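Local coordinates for ruler protein (Pseudomonas aeruginosa, PDB 5CUK), which probably senses needle length as a molecular ruler of the type III secretion system, this piece being its C-terminal substrate-specificity (SS) domain, at residues 19-24 against 82-87; 26-31 against 50-55. One frame throughout, in Å; residues are numbered along the deposited sequence.

Overall arrangement
Both interactions use helix 11-29, about two turns apart along it. Interaction 1 sets its middle beside helix 77-87, nearer the centre of the chain; interaction 2 lays its C-terminal end on strand 46-54, farther out. Their centres lie about 12 Å apart, and they touch through Arg24, whose CB is 3.5 Å from Val52 CG1, and through Val21, whose CG2 is 3.9 Å from Val50 CG1. Neither has a hydrogen bond across it. Interaction 1 goes from a buried Val21-Leu84 pair to a more open Gln22-Leu87 pair. Interaction 2 has a small buried alanine-valine contact, then a histidine and a serine at the margin.

Interaction 1: residues 19-24 against 82-87; sequences DAVQGR and ERLQRL
Val21 and Leu84 make the buried half of this helix-helix contact. The CD2 methyl of Leu84 sits over the fork of the valine, 3.6 Å from Val21 CG1 and 3.8 Å from Val21 CG2, and the two side chains cross at about a right angle. Leu84 does not set out from its backbone toward helix 11-29; it is the end of the side chain, past CG, that carries CD2 across. With Val21 CG1 anti to the backbone N (chi1 172°), both valine methyls meet Leu84 CD2; the valine packs on strand 46-54 as well.

One turn farther along helix 77-87, Leu87 sends its CB toward helix 11-29. Its side chain and that of Gln22 cross obliquely, and Leu87 CD2 sits against the flank of the glutamine, 3.6 Å from Gln22 CB and 3.7 Å from Gln22 NE2 at the amide end. The glutamine chain is extended, CG anti to the backbone N (chi1 -176°), and the last torsion turns NE2 rather than OE1 to the methyl. Leu87 CD1 makes a looser link to the first pair, 4.3 Å from Val21 CG1.

No hydrogen bond crosses between 19-24 and 82-87. The packing carries on beyond them, with Leu84 also on Leu18 and Leu87 also on Ile25. The axes of the two short segments approach to 10.7 Å and cross at -40°, running in broadly the same direction. Helix 77-87 belongs to the crossover joining the adjacent parallel strands 59-65 and 93-99, so the contact sets helix 11-29 beside a beta-alpha-beta unit in a FliK-family hook-length-control domain with a mixed four-stranded sheet.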
loop_
_atom_site.group_PDB
_atom_site.type_symbol
_atom_site.label_atom_id
_atom_site.label_comp_id
_atom_site.label_asym_id
_atom_site.label_seq_id
_atom_site.Cartn_x
_atom_site.Cartn_y
_atom_site.Cartn_z
ATOM N N ASP A 19 -7.539 3.854 0.137
ATOM C CA ASP A 19 -7.653 5.172 -0.451
ATOM C C ASP A 19 -6.264 5.793 -0.789
ATOM O O ASP A 19 -6.049 6.294 -1.895
ATOM C CB ASP A 19 -8.444 6.068 0.489
ATOM C CG ASP A 19 -8.772 7.414 -0.121
ATOM O OD1 ASP A 19 -9.220 7.482 -1.289
ATOM O OD2 ASP A 19 -8.590 8.420 0.587
ATOM N N ALA A 20 -5.314 5.728 0.142
ATOM C CA ALA A 20 -3.969 6.271 -0.108
ATOM C C ALA A 20 -3.259 5.589 -1.301
ATOM O O ALA A 20 -2.765 6.264 -2.195
ATOM C CB ALA A 20 -3.118 6.149 1.149
ATOM N N VAL A 21 -3.222 4.259 -1.287
ATOM C CA VAL A 21 -2.617 3.482 -2.349
ATOM C C VAL A 21 -3.243 3.882 -3.667
ATOM O O VAL A 21 -2.563 4.011 -4.685
ATOM C CB VAL A 21 -2.778 1.963 -2.114
ATOM C CG1 VAL A 21 -2.333 1.206 -3.301
ATOM C CG2 VAL A 21 -1.955 1.523 -0.904
ATOM N N GLN A 22 -4.545 4.139 -3.670
ATOM C CA GLN A 22 -5.095 4.412 -4.959
ATOM C C GLN A 22 -4.689 5.796 -5.454
ATOM O O GLN A 22 -4.406 5.936 -6.637
ATOM C CB GLN A 22 -6.586 4.256 -4.986
ATOM C CG GLN A 22 -7.044 4.477 -6.438
ATOM C CD GLN A 22 -8.493 4.152 -6.654
ATOM O OE1 GLN A 22 -9.367 4.487 -5.827
ATOM N NE2 GLN A 22 -8.775 3.509 -7.807
ATOM N N GLY A 23 -4.628 6.806 -4.582
ATOM C CA GLY A 23 -4.018 8.076 -4.964
ATOM C C GLY A 23 -2.629 7.895 -5.604
ATOM O O GLY A 23 -2.340 8.503 -6.621
ATOM N N ARG A 24 -1.772 7.067 -5.010
ATOM C CA ARG A 24 -0.396 6.941 -5.491
ATOM C C ARG A 24 -0.357 6.253 -6.847
ATOM O O ARG A 24 0.529 6.511 -7.680
ATOM C CB ARG A 24 0.467 6.175 -4.504
ATOM C CG ARG A 24 0.489 6.750 -3.065
ATOM C CD ARG A 24 1.069 8.154 -3.058
ATOM N NE ARG A 24 0.024 9.171 -2.978
ATOM C CZ ARG A 24 0.145 10.427 -3.430
ATOM N NH1 ARG A 24 1.285 10.866 -3.992
ATOM N NH2 ARG A 24 -0.886 11.260 -3.287
ATOM N N GLU A 82 -5.114 -8.838 -1.406
ATOM C CA GLU A 82 -6.301 -9.220 -2.123
ATOM C C GLU A 82 -7.184 -8.035 -2.437
ATOM O O GLU A 82 -7.776 -7.974 -3.507
ATOM C CB GLU A 82 -7.053 -10.254 -1.309
ATOM C CG GLU A 82 -8.518 -10.370 -1.626
ATOM C CD GLU A 82 -9.174 -11.429 -0.757
ATOM O OE1 GLU A 82 -8.616 -11.741 0.327
ATOM O OE2 GLU A 82 -10.240 -11.943 -1.169
ATOM N N ARG A 83 -7.258 -7.089 -1.511
ATOM C CA ARG A 83 -7.999 -5.858 -1.738
ATOM C C ARG A 83 -7.245 -4.884 -2.629
ATOM O O ARG A 83 -7.839 -4.089 -3.334
ATOM C CB ARG A 83 -8.294 -5.165 -0.407
ATOM C CG ARG A 83 -9.018 -6.063 0.597
ATOM C CD ARG A 83 -10.419 -6.350 0.064
ATOM N NE ARG A 83 -11.168 -5.114 -0.200
ATOM C CZ ARG A 83 -12.083 -4.630 0.639
ATOM N NH1 ARG A 83 -12.346 -5.304 1.755
ATOM N NH2 ARG A 83 -12.745 -3.501 0.357
ATOM N N LEU A 84 -5.932 -4.878 -2.528
ATOM C CA LEU A 84 -5.162 -4.003 -3.382
ATOM C C LEU A 84 -5.289 -4.540 -4.824
ATOM O O LEU A 84 -5.530 -3.769 -5.728
ATOM C CB LEU A 84 -3.718 -3.925 -2.920
ATOM C CG LEU A 84 -3.564 -3.224 -1.568
ATOM C CD1 LEU A 84 -2.202 -3.497 -0.992
ATOM C CD2 LEU A 84 -3.792 -1.748 -1.761
ATOM N N GLN A 85 -5.203 -5.859 -5.010
ATOM C CA GLN A 85 -5.293 -6.445 -6.354
ATOM C C GLN A 85 -6.605 -6.077 -7.017
ATOM O O GLN A 85 -6.634 -5.757 -8.211
ATOM C CB GLN A 85 -5.151 -7.966 -6.322
ATOM C CG GLN A 85 -5.105 -8.599 -7.731
ATOM C CD GLN A 85 -3.957 -8.058 -8.565
ATOM O OE1 GLN A 85 -2.833 -8.527 -8.462
ATOM N NE2 GLN A 85 -4.233 -7.050 -9.363
ATOM N N ARG A 86 -7.683 -6.064 -6.231
ATOM C CA ARG A 86 -9.016 -5.799 -6.791
ATOM C C ARG A 86 -9.167 -4.332 -7.131
ATOM O O ARG A 86 -9.954 -3.952 -7.994
ATOM C CB ARG A 86 -10.112 -6.224 -5.820
ATOM C CG ARG A 86 -10.011 -7.678 -5.344
ATOM C CD ARG A 86 -11.272 -8.080 -4.582
ATOM N NE ARG A 86 -11.122 -9.296 -3.787
ATOM C CZ ARG A 86 -11.779 -9.496 -2.640
ATOM N NH1 ARG A 86 -12.608 -8.559 -2.163
ATOM N NH2 ARG A 86 -11.629 -10.631 -1.976
ATOM N N LEU A 87 -8.368 -3.530 -6.448
ATOM C CA LEU A 87 -8.237 -2.096 -6.672
ATOM C C LEU A 87 -7.569 -1.757 -8.030
ATOM O O LEU A 87 -7.829 -0.704 -8.641
ATOM C CB LEU A 87 -7.433 -1.540 -5.484
ATOM C CG LEU A 87 -7.361 -0.112 -4.964
ATOM C CD1 LEU A 87 -6.389 -0.097 -3.823
ATOM C CD2 LEU A 87 -6.879 0.822 -6.063
#

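Interaction 2: residues 26-31 against 50-55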
loop_
_atom_site.group_PDB
_atom_site.type_symbol
_atom_site.label_atom_id
_atom_site.label_comp_id
_atom_site.label_asym_id
_atom_site.label_seq_id
_atom_site.Cartn_x
_atom_site.Cartn_y
_atom_site.Cartn_z
ATOM N N GLN A 26 -2.596 6.571 -9.138
ATOM C CA GLN A 26 -2.906 7.608 -10.098
ATOM C C GLN A 26 -1.738 8.555 -10.285
ATOM O O GLN A 26 -1.463 8.906 -11.416
ATOM C CB GLN A 26 -4.138 8.409 -9.696
ATOM C CG GLN A 26 -5.436 7.632 -9.672
ATOM C CD GLN A 26 -6.630 8.551 -9.457
ATOM O OE1 GLN A 26 -6.774 9.581 -10.144
ATOM N NE2 GLN A 26 -7.486 8.199 -8.492
ATOM N N VAL A 27 -1.049 8.990 -9.222
ATOM C CA VAL A 27 0.085 9.909 -9.483
ATOM C C VAL A 27 1.121 9.241 -10.388
ATOM O O VAL A 27 1.653 9.854 -11.305
ATOM C CB VAL A 27 0.788 10.366 -8.226
ATOM C CG1 VAL A 27 1.997 11.223 -8.571
ATOM C CG2 VAL A 27 -0.181 11.105 -7.305
ATOM N N ALA A 28 1.378 7.969 -10.130
ATOM C CA ALA A 28 2.481 7.265 -10.766
ATOM C C ALA A 28 2.216 6.953 -12.245
ATOM O O ALA A 28 3.150 6.793 -13.046
ATOM C CB ALA A 28 2.786 5.991 -10.009
ATOM N N SER A 29 0.935 6.857 -12.581
ATOM C CA SER A 29 0.509 6.639 -13.950
ATOM C C SER A 29 0.976 7.829 -14.757
ATOM O O SER A 29 1.678 7.685 -15.765
ATOM C CB SER A 29 -1.019 6.469 -14.044
ATOM O OG SER A 29 -1.632 7.703 -14.350
ATOM N N ALA A 30 0.611 9.019 -14.294
ATOM C CA ALA A 30 0.933 10.217 -15.064
ATOM C C ALA A 30 2.187 10.912 -14.546
ATOM O O ALA A 30 2.160 12.097 -14.279
ATOM C CB ALA A 30 -0.239 11.163 -15.055
ATOM N N ALA A 31 3.287 10.180 -14.403
ATOM C CA ALA A 31 4.537 10.774 -13.911
ATOM C C ALA A 31 5.792 10.072 -14.469
ATOM O O ALA A 31 5.743 8.856 -14.691
ATOM C CB ALA A 31 4.550 10.741 -12.416
ATOM N N VAL A 50 3.646 5.086 1.889
ATOM C CA VAL A 50 3.209 4.274 0.766
ATOM C C VAL A 50 4.068 4.569 -0.458
ATOM O O VAL A 50 4.203 5.692 -0.838
ATOM C CB VAL A 50 1.748 4.538 0.416
ATOM C CG1 VAL A 50 1.327 3.681 -0.760
ATOM C CG2 VAL A 50 0.877 4.245 1.608
ATOM N N GLN A 51 4.663 3.553 -1.061
ATOM C CA GLN A 51 5.408 3.729 -2.308
ATOM C C GLN A 51 4.851 2.780 -3.351
ATOM O O GLN A 51 4.594 1.613 -3.042
ATOM C CB GLN A 51 6.917 3.473 -2.097
ATOM C CG GLN A 51 7.762 3.503 -3.392
ATOM C CD GLN A 51 8.157 4.923 -3.781
ATOM O OE1 GLN A 51 8.806 5.628 -3.012
ATOM N NE2 GLN A 51 7.735 5.355 -4.959
ATOM N N VAL A 52 4.622 3.268 -4.569
ATOM C CA VAL A 52 4.216 2.373 -5.621
ATOM C C VAL A 52 5.184 2.585 -6.789
ATOM O O VAL A 52 5.788 3.648 -6.931
ATOM C CB VAL A 52 2.750 2.572 -6.105
ATOM C CG1 VAL A 52 1.823 2.948 -4.967
ATOM C CG2 VAL A 52 2.665 3.585 -7.203
ATOM N N LEU A 53 5.381 1.534 -7.564
ATOM C CA LEU A 53 6.241 1.586 -8.731
ATOM C C LEU A 53 5.534 0.810 -9.792
ATOM O O LEU A 53 5.256 -0.381 -9.678
ATOM C CB LEU A 53 7.628 1.006 -8.497
ATOM C CG LEU A 53 8.517 1.042 -9.739
ATOM C CD1 LEU A 53 8.780 2.501 -10.097
ATOM C CD2 LEU A 53 9.800 0.289 -9.509
ATOM N N HIS A 54 5.232 1.544 -10.835
ATOM C CA HIS A 54 4.479 1.063 -11.941
ATOM C C HIS A 54 5.413 0.556 -13.031
ATOM O O HIS A 54 6.013 1.347 -13.731
ATOM C CB HIS A 54 3.609 2.207 -12.410
ATOM C CG HIS A 54 2.876 1.929 -13.671
ATOM N ND1 HIS A 54 2.608 2.902 -14.603
ATOM C CD2 HIS A 54 2.360 0.774 -14.151
ATOM C CE1 HIS A 54 1.925 2.364 -15.606
ATOM N NE2 HIS A 54 1.764 1.078 -15.353
ATOM N N GLY A 55 5.529 -0.763 -13.149
ATOM C CA GLY A 55 6.426 -1.414 -14.105
ATOM C C GLY A 55 5.576 -2.152 -15.157
ATOM O O GLY A 55 4.330 -2.066 -15.099
#
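Ala28 rests its CB on Val52 CG2, 3.7 Å away, where the last turn of helix 11-29 packs on the beta hairpin formed by strands 35-42 and 46-54. Both residues are buried, and both send their CB toward the other segment. The valine methyl that touches stands between its own backbone N and carbonyl carbon, with chi1 for CG1 at -36°.

Two residues on, His54 comes up beside the helix end. Ala28 O lies at the edge of the ring, near its plane, with ND1 4.2 Å from that oxygen, too long for a hydrogen bond. Ser29 CA is 4.3 Å from His54 ND1 and approaches the ring obliquely. The histidine side chain is about 3 Å, nearest atoms, from a bound glycerol, probably left by the crystallisation liquor.

Behind this first shell, Ser29 OG turns back to donate to Gln26 O at 3.2 Å, tying its hydroxyl to the final helical turn. Ala28 also packs on Ala36, and backbone hydrogen bonds of Val52 with Ala36 and of His54 with His34 hold the strand. Gln51 OE1 accepts from Arg37, while Gln51 NE2 donates to Val52 O at 3.3 Å, nearly straight at 171° but from above the carbonyl plane.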